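Local structure of sister chromatid cohesion protein (5T8V) at residues Ala292-Leu297 with Ile303-Ala308; Leu309-Val314 with Glu410-Cys415. The protein probably loads cohesin onto chromatin, this chain being the C-terminal, HEAT-repeat part of the Scc2 loader. All coordinates share one frame; numbering follows the deposited sequence.

Contact 1 of 2, residues Ala292-Leu297 with Ile303-Ala308; sequences ARTFKL and IQPVSA
Phe295 lays one face of its ring on the methyl of Ala308, a CH-pi contact with CB 4.0 Å from the ring centroid and 18° off the ring normal, so the methyl sits over the ring but shifted toward its CD2-CE2 side. With CG anti to the backbone N (chi1 -171°), the ring runs beside the side chain of Ile303, which points the same way and brings CG1 to 4.0 Å from Phe295 CD2. Phe295 CB meets Pro305, in the first turn of the helix. Leu297 crosses Ile303 at about a right angle, its CD2 lying 4.0 Å from Ile303 CD1. Phe295 and Ile303 form an antiparallel hydrogen-bonded pair, Phe295 N to Ile303 O (2.9 Å) and Ile303 N to Phe295 O (3.1 Å). An alanine in place of Phe295 would probably leave the Ala308 methyl and the flank of Ile303 without their aromatic cover. Arg293 lays CB and CG along the Ile303-Gln304 peptide before its extended chain carries NE to a salt bridge with Asp411. The hairpin of strands 295-296 and 302-303 leads directly into helix 305-315, with Phe295 and Pro305 against Arg254 and Met258 of helix 247-267 and Arg293 and Gln304 against helix 402-414.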
loop_
_atom_site.group_PDB
_atom_site.type_symbol
_atom_site.label_atom_id
_atom_site.label_comp_id
_atom_site.label_asym_id
_atom_site.label_seq_id
_atom_site.Cartn_x
_atom_site.Cartn_y
_atom_site.Cartn_z
ATOM N N ALA A 292 7.155 -9.086 -31.434
ATOM C CA ALA A 292 5.703 -9.087 -31.379
ATOM C C ALA A 292 5.171 -10.515 -31.298
ATOM O O ALA A 292 5.818 -11.480 -31.718
ATOM C CB ALA A 292 5.123 -8.377 -32.603
ATOM N N ARG A 293 3.966 -10.642 -30.743
ATOM C CA ARG A 293 3.321 -11.941 -30.554
ATOM C C ARG A 293 2.580 -12.289 -31.839
ATOM O O ARG A 293 1.420 -11.923 -32.036
ATOM C CB ARG A 293 2.391 -11.903 -29.349
ATOM C CG ARG A 293 3.060 -11.386 -28.082
ATOM C CD ARG A 293 2.100 -11.365 -26.910
ATOM N NE ARG A 293 2.756 -10.945 -25.673
ATOM C CZ ARG A 293 2.855 -9.687 -25.255
ATOM N NH1 ARG A 293 2.342 -8.692 -25.971
ATOM N NH2 ARG A 293 3.471 -9.419 -24.110
ATOM N N THR A 294 3.263 -13.013 -32.725
ATOM C CA THR A 294 2.746 -13.328 -34.050
ATOM C C THR A 294 2.407 -14.805 -34.218
ATOM O O THR A 294 2.186 -15.255 -35.347
ATOM C CB THR A 294 3.760 -12.907 -35.119
ATOM O OG1 THR A 294 4.924 -13.741 -35.037
ATOM C CG2 THR A 294 4.172 -11.453 -34.924
ATOM N N PHE A 295 2.360 -15.569 -33.129
ATOM C CA PHE A 295 2.044 -16.996 -33.173
ATOM C C PHE A 295 0.640 -17.178 -32.605
ATOM O O PHE A 295 0.439 -17.128 -31.389
ATOM C CB PHE A 295 3.077 -17.800 -32.389
ATOM C CG PHE A 295 2.948 -19.287 -32.557
ATOM C CD1 PHE A 295 3.588 -19.939 -33.597
ATOM C CD2 PHE A 295 2.200 -20.035 -31.666
ATOM C CE1 PHE A 295 3.476 -21.303 -33.748
ATOM C CE2 PHE A 295 2.086 -21.404 -31.814
ATOM C CZ PHE A 295 2.725 -22.038 -32.856
ATOM N N LYS A 296 -0.330 -17.387 -33.490
ATOM C CA LYS A 296 -1.722 -17.495 -33.080
ATOM C C LYS A 296 -2.012 -18.890 -32.547
ATOM O O LYS A 296 -1.575 -19.893 -33.117
ATOM C CB LYS A 296 -2.653 -17.184 -34.251
ATOM C CG LYS A 296 -2.391 -15.847 -34.927
ATOM C CD LYS A 296 -2.596 -14.676 -33.977
ATOM C CE LYS A 296 -2.354 -13.351 -34.684
ATOM N NZ LYS A 296 -2.542 -12.181 -33.782
ATOM N N LEU A 297 -2.754 -18.945 -31.448
ATOM C CA LEU A 297 -3.171 -20.201 -30.846
ATOM C C LEU A 297 -4.629 -20.481 -31.185
ATOM O O LEU A 297 -5.414 -19.564 -31.440
ATOM C CB LEU A 297 -2.991 -20.164 -29.328
ATOM C CG LEU A 297 -1.590 -19.805 -28.829
ATOM C CD1 LEU A 297 -1.582 -19.708 -27.312
ATOM C CD2 LEU A 297 -0.564 -20.820 -29.313
ATOM N N ILE A 303 1.020 -15.582 -28.796
ATOM C CA ILE A 303 2.311 -15.546 -28.125
ATOM C C ILE A 303 3.380 -15.337 -29.186
ATOM O O ILE A 303 3.150 -15.540 -30.379
ATOM C CB ILE A 303 2.593 -16.835 -27.322
ATOM C CG1 ILE A 303 2.371 -18.067 -28.206
ATOM C CG2 ILE A 303 1.711 -16.887 -26.082
ATOM C CD1 ILE A 303 2.788 -19.371 -27.565
ATOM N N GLN A 304 4.558 -14.916 -28.742
ATOM C CA GLN A 304 5.646 -14.818 -29.704
ATOM C C GLN A 304 6.207 -16.211 -29.993
ATOM O O GLN A 304 6.273 -17.052 -29.092
ATOM C CB GLN A 304 6.752 -13.894 -29.195
ATOM C CG GLN A 304 7.259 -14.194 -27.805
ATOM C CD GLN A 304 8.426 -13.310 -27.414
ATOM O OE1 GLN A 304 9.062 -12.687 -28.264
ATOM N NE2 GLN A 304 8.710 -13.245 -26.117
ATOM N N PRO A 305 6.616 -16.480 -31.236
ATOM C CA PRO A 305 6.938 -17.867 -31.613
ATOM C C PRO A 305 8.065 -18.477 -30.801
ATOM O O PRO A 305 8.070 -19.697 -30.587
ATOM C CB PRO A 305 7.313 -17.740 -33.096
ATOM C CG PRO A 305 7.787 -16.342 -33.243
ATOM C CD PRO A 305 6.942 -15.528 -32.310
ATOM N N VAL A 306 9.024 -17.673 -30.341
ATOM C CA VAL A 306 10.100 -18.215 -29.518
ATOM C C VAL A 306 9.532 -18.838 -28.247
ATOM O O VAL A 306 10.006 -19.882 -27.788
ATOM C CB VAL A 306 11.137 -17.122 -29.199
ATOM C CG1 VAL A 306 10.501 -15.986 -28.404
ATOM C CG2 VAL A 306 12.322 -17.713 -28.451
ATOM N N SER A 307 8.514 -18.207 -27.656
ATOM C CA SER A 307 7.875 -18.786 -26.479
ATOM C C SER A 307 7.304 -20.162 -26.800
ATOM O O SER A 307 7.547 -21.139 -26.079
ATOM C CB SER A 307 6.776 -17.853 -25.969
ATOM O OG SER A 307 7.305 -16.601 -25.563
ATOM N N ALA A 308 6.548 -20.255 -27.896
ATOM C CA ALA A 308 5.979 -21.535 -28.302
ATOM C C ALA A 308 7.064 -22.586 -28.483
ATOM O O ALA A 308 6.893 -23.743 -28.076
ATOM C CB ALA A 308 5.180 -21.365 -29.593
#

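Contact 2 of 2, residues Leu309-Val314 with Glu410-Cys415; sequences LIMRLV and EDFITC
Helices 305-315 and 402-414 come closest, within these segments, at Met311 and Phe412, whose CA atoms are 8.5 Å apart. The pairing is a helix-helix contact within the largely helical HEAT-repeat architecture of the loader, and its centre is a Met-aromatic contact. Met311 and Phe412 reach across the gap from their own helices and slide past each other in opposite directions, so that the thioether chain runs alongside the CD1-CE1 side of the ring. Met311 CG lies 3.9 Å from Phe412 CE1, and SD is equally near Phe412 CD1. Measured to the ring centroid, the sulfur is 5.0 Å away and 70° off the normal, an oblique approach rather than a stack over the ring. The Met311 chain is extended about CB-CG, then bends at the sulfur (chi3 73°), and this turn carries the terminal methyl beyond the ring. Ile310 adds a looser touch, with CG2 at 4.5 Å from Phe412 CZ. Ile310, Met311, Phe412 and Cys415 are all buried, and they meet through carbon atoms and the Met311 sulfur. Helix 423-440 borders the same space: Met311 packs on Ala424 and Phe412 on Leu427, while Trp421 in the preceding loop also touches Met311. Within segment 410-415, the hydroxyl of Thr414 folds back to donate to the carbonyl of Glu410, which also accepts the Thr414 amide from the other face of its plane. Across the helix pair, the far end of the methionine is marked by Met311 CE, which rests 3.9 Å from Cys415 CB.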
loop_
_atom_site.group_PDB
_atom_site.type_symbol
_atom_site.label_atom_id
_atom_site.label_comp_id
_atom_site.label_asym_id
_atom_site.label_seq_id
_atom_site.Cartn_x
_atom_site.Cartn_y
_atom_site.Cartn_z
ATOM N N LEU A 309 8.192 -22.208 -29.089
ATOM C CA LEU A 309 9.261 -23.176 -29.307
ATOM C C LEU A 309 9.876 -23.614 -27.986
ATOM O O LEU A 309 10.071 -24.809 -27.752
ATOM C CB LEU A 309 10.335 -22.596 -30.228
ATOM C CG LEU A 309 11.558 -23.505 -30.414
ATOM C CD1 LEU A 309 11.152 -24.836 -31.036
ATOM C CD2 LEU A 309 12.617 -22.826 -31.251
ATOM N N ILE A 310 10.204 -22.659 -27.115
ATOM C CA ILE A 310 10.748 -22.993 -25.799
ATOM C C ILE A 310 9.857 -24.016 -25.108
ATOM O O ILE A 310 10.310 -25.090 -24.687
ATOM C CB ILE A 310 10.904 -21.718 -24.951
ATOM C CG1 ILE A 310 12.018 -20.827 -25.515
ATOM C CG2 ILE A 310 11.166 -22.059 -23.482
ATOM C CD1 ILE A 310 13.426 -21.387 -25.359
ATOM N N MET A 311 8.566 -23.699 -24.993
ATOM C CA MET A 311 7.655 -24.610 -24.312
ATOM C C MET A 311 7.630 -25.970 -24.997
ATOM O O MET A 311 7.680 -27.010 -24.327
ATOM C CB MET A 311 6.258 -23.997 -24.254
ATOM C CG MET A 311 6.234 -22.647 -23.552
ATOM S SD MET A 311 4.625 -21.855 -23.602
ATOM C CE MET A 311 3.765 -22.882 -22.445
ATOM N N ARG A 312 7.584 -25.985 -26.331
ATOM C CA ARG A 312 7.618 -27.251 -27.058
ATOM C C ARG A 312 8.845 -28.072 -26.682
ATOM O O ARG A 312 8.747 -29.280 -26.439
ATOM C CB ARG A 312 7.593 -26.994 -28.565
ATOM C CG ARG A 312 6.213 -26.691 -29.117
ATOM C CD ARG A 312 6.174 -26.874 -30.625
ATOM N NE ARG A 312 6.459 -28.250 -31.015
ATOM C CZ ARG A 312 6.517 -28.672 -32.274
ATOM N NH1 ARG A 312 6.311 -27.824 -33.273
ATOM N NH2 ARG A 312 6.783 -29.945 -32.534
ATOM N N LEU A 313 10.015 -27.431 -26.637
ATOM C CA LEU A 313 11.227 -28.129 -26.222
ATOM C C LEU A 313 11.077 -28.688 -24.815
ATOM O O LEU A 313 11.571 -29.782 -24.518
ATOM C CB LEU A 313 12.431 -27.189 -26.291
ATOM C CG LEU A 313 12.807 -26.618 -27.660
ATOM C CD1 LEU A 313 14.099 -25.821 -27.554
ATOM C CD2 LEU A 313 12.940 -27.715 -28.698
ATOM N N VAL A 314 10.400 -27.951 -23.934
ATOM C CA VAL A 314 10.182 -28.468 -22.587
ATOM C C VAL A 314 9.273 -29.692 -22.612
ATOM O O VAL A 314 9.406 -30.579 -21.762
ATOM C CB VAL A 314 9.617 -27.367 -21.673
ATOM C CG1 VAL A 314 9.268 -27.936 -20.295
ATOM C CG2 VAL A 314 10.615 -26.231 -21.541
ATOM N N GLU A 410 4.938 -13.184 -19.653
ATOM C CA GLU A 410 3.601 -12.856 -20.140
ATOM C C GLU A 410 3.040 -13.980 -21.004
ATOM O O GLU A 410 1.884 -14.391 -20.837
ATOM C CB GLU A 410 3.636 -11.540 -20.915
ATOM C CG GLU A 410 3.784 -10.308 -20.032
ATOM C CD GLU A 410 3.869 -9.023 -20.833
ATOM O OE1 GLU A 410 4.994 -8.615 -21.193
ATOM O OE2 GLU A 410 2.807 -8.427 -21.112
ATOM N N ASP A 411 3.850 -14.501 -21.930
ATOM C CA ASP A 411 3.368 -15.579 -22.789
ATOM C C ASP A 411 3.070 -16.840 -21.984
ATOM O O ASP A 411 2.059 -17.512 -22.224
ATOM C CB ASP A 411 4.386 -15.868 -23.888
ATOM C CG ASP A 411 4.386 -14.808 -24.969
ATOM O OD1 ASP A 411 3.948 -13.673 -24.689
ATOM O OD2 ASP A 411 4.816 -15.109 -26.101
ATOM N N PHE A 412 3.936 -17.179 -21.026
ATOM C CA PHE A 412 3.690 -18.353 -20.194
ATOM C C PHE A 412 2.386 -18.210 -19.418
ATOM O O PHE A 412 1.597 -19.157 -19.334
ATOM C CB PHE A 412 4.861 -18.573 -19.233
ATOM C CG PHE A 412 6.190 -18.784 -19.916
ATOM C CD1 PHE A 412 6.257 -19.225 -21.226
ATOM C CD2 PHE A 412 7.374 -18.543 -19.238
ATOM C CE1 PHE A 412 7.479 -19.417 -21.847
ATOM C CE2 PHE A 412 8.597 -18.735 -19.851
ATOM C CZ PHE A 412 8.649 -19.171 -21.156
ATOM N N ILE A 413 2.144 -17.033 -18.839
ATOM C CA ILE A 413 0.876 -16.782 -18.157
ATOM C C ILE A 413 -0.286 -16.981 -19.121
ATOM O O ILE A 413 -1.287 -17.626 -18.790
ATOM C CB ILE A 413 0.859 -15.366 -17.553
ATOM C CG1 ILE A 413 1.989 -15.185 -16.531
ATOM C CG2 ILE A 413 -0.495 -15.073 -16.913
ATOM C CD1 ILE A 413 1.842 -15.986 -15.271
ATOM N N THR A 414 -0.173 -16.421 -20.327
ATOM C CA THR A 414 -1.242 -16.569 -21.309
ATOM C C THR A 414 -1.582 -18.036 -21.537
ATOM O O THR A 414 -2.757 -18.396 -21.672
ATOM C CB THR A 414 -0.838 -15.900 -22.625
ATOM O OG1 THR A 414 -0.784 -14.481 -22.441
ATOM C CG2 THR A 414 -1.834 -16.222 -23.740
ATOM N N CYS A 415 -0.567 -18.897 -21.578
ATOM C CA CYS A 415 -0.753 -20.313 -21.854
ATOM C C CYS A 415 -0.878 -21.155 -20.590
ATOM O O CYS A 415 -0.917 -22.384 -20.689
ATOM C CB CYS A 415 0.410 -20.840 -22.697
ATOM S SG CYS A 415 0.557 -20.090 -24.325
#

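How the contacts relate
The centres of the two contacts are 9 Å apart, and both use helix 305-315: contact 1 takes its first turn, contact 2 the turns that follow. Along the chain they come in series, the hairpin closing before the distant segment 410-415 returns to the helix. Asp411 ties them together, with OD2 2.7 Å from Gln304 N, at the N-cap position, and also bonded to Ser307 OG. Leu297 CD1 packs on Cys415 SG as well. Helix 402-414 therefore meets both the hairpin and the helix that follows it, so a residue about a hundred positions later in the sequence holds the start of helix 305-315 in this part of the HEAT-repeat chain.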